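Local coordinates for protein nitroreductase (Bacteroides fragilis NCTC 9343, PDB 3EK3) that binds flavin mononucleotide and probably uses it in NAD(P)H-dependent redox reactions, as other members of the nitroreductase family do, at residues T139-D142 with V146-Y149. Residues are numbered along the deposited sequence; the frame is centred on the assembly and turned at random.
Sequences TTCD and VRAY
Arg147, on the first turn of helix 144-153, folds back over the loop before its own helix, bonding the Cys141 carbonyl and the Asp142 carboxylate. Its CG stands anti to the backbone N (chi1 178°), while bends at chi2 and chi3 curl the chain round the Cys141 carbonyl. Arg147 NE donates to Cys141 O at 2.9 Å, reaching the oxygen from 35° off the carbonyl plane. Arginine suits this place because one guanidinium can serve several acceptors: Arg147 NH2 also forms a salt bridge with Asp142 OD1 at 3.0 Å, although as a hydrogen bond it is weak and bent. The two side chains run alongside each other in the same direction, their flat ends turned 28° apart. The short Cys141 side chain leaves its SG 3.7 Å from Arg147 NH2. The preceding residue, branched Val146, sets its CB 3.3 Å from Thr140 O and lays CG1 against Cys141 CA. Thr140 OG1 turns instead to the carbonyl of Gln136, an FMN-binding residue. The contact thus ties the connection from strand 130-134 onto the helix start. Lys160 of strand 160-168 pairs with Asp142 OD2, His159 just before it accepts from Arg147 NH2, and helix 57-72 packs against Thr140 and Val146.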
loop_
_atom_site.group_PDB
_atom_site.type_symbol
_atom_site.label_atom_id
_atom_site.label_comp_id
_atom_site.label_asym_id
_atom_site.label_seq_id
_atom_site.Cartn_x
_atom_site.Cartn_y
_atom_site.Cartn_z
ATOM N N THR A 139 3.342 6.083 15.793
ATOM C CA THR A 139 3.107 7.176 16.754
ATOM C C THR A 139 4.197 7.254 17.822
ATOM O O THR A 139 4.227 8.224 18.625
ATOM C CB THR A 139 1.781 7.015 17.465
ATOM O OG1 THR A 139 1.780 5.759 18.127
ATOM C CG2 THR A 139 0.626 7.105 16.481
ATOM N N THR A 140 5.113 6.304 17.814
ATOM C CA THR A 140 6.177 6.254 18.820
ATOM C C THR A 140 7.595 6.531 18.291
ATOM O O THR A 140 8.518 6.707 19.095
ATOM C CB THR A 140 6.209 4.887 19.584
ATOM O OG1 THR A 140 6.517 3.807 18.674
ATOM C CG2 THR A 140 4.919 4.647 20.366
ATOM N N CYS A 141 7.782 6.538 16.967
ATOM C CA CYS A 141 9.122 6.679 16.393
ATOM C C CYS A 141 9.875 7.969 16.757
ATOM O O CYS A 141 11.093 7.994 16.665
ATOM C CB CYS A 141 9.109 6.466 14.871
ATOM S SG CYS A 141 8.173 7.709 13.918
ATOM N N ASP A 142 9.164 9.013 17.169
ATOM C CA ASP A 142 9.807 10.238 17.603
ATOM C C ASP A 142 9.936 10.345 19.111
ATOM O O ASP A 142 10.465 11.342 19.619
ATOM C CB ASP A 142 9.083 11.456 17.030
ATOM C CG ASP A 142 9.342 11.635 15.525
ATOM O OD1 ASP A 142 10.368 11.122 15.019
ATOM O OD2 ASP A 142 8.526 12.289 14.854
ATOM N N VAL A 146 12.858 5.663 21.804
ATOM C CA VAL A 146 12.574 4.842 20.631
ATOM C C VAL A 146 13.449 5.341 19.482
ATOM O O VAL A 146 14.134 4.568 18.814
ATOM C CB VAL A 146 11.067 4.890 20.260
ATOM C CG1 VAL A 146 10.806 4.171 18.940
ATOM C CG2 VAL A 146 10.175 4.316 21.437
ATOM N N ARG A 147 13.476 6.658 19.282
ATOM C CA ARG A 147 14.237 7.208 18.149
ATOM C C ARG A 147 15.728 6.876 18.243
ATOM O O ARG A 147 16.365 6.516 17.251
ATOM C CB ARG A 147 14.013 8.729 18.037
ATOM C CG ARG A 147 14.823 9.393 16.874
ATOM C CD ARG A 147 14.670 8.727 15.529
ATOM N NE ARG A 147 13.296 8.843 15.028
ATOM C CZ ARG A 147 12.943 8.768 13.750
ATOM N NH1 ARG A 147 13.835 8.542 12.821
ATOM N NH2 ARG A 147 11.665 8.940 13.414
ATOM N N ALA A 148 16.295 7.019 19.436
ATOM C CA ALA A 148 17.684 6.655 19.621
ATOM C C ALA A 148 17.933 5.207 19.215
ATOM O O ALA A 148 18.954 4.894 18.587
ATOM C CB ALA A 148 18.123 6.926 21.080
ATOM N N TYR A 149 16.992 4.320 19.556
ATOM C CA TYR A 149 17.085 2.897 19.204
ATOM C C TYR A 149 17.016 2.698 17.694
ATOM O O TYR A 149 17.847 2.007 17.116
ATOM C CB TYR A 149 16.019 2.044 19.948
ATOM C CG TYR A 149 16.531 0.654 20.162
ATOM C CD1 TYR A 149 16.450 -0.284 19.132
ATOM C CD2 TYR A 149 17.220 0.301 21.333
ATOM C CE1 TYR A 149 16.982 -1.542 19.266
ATOM C CE2 TYR A 149 17.782 -0.990 21.487
ATOM C CZ TYR A 149 17.675 -1.892 20.444
ATOM O OH TYR A 149 18.214 -3.153 20.518
#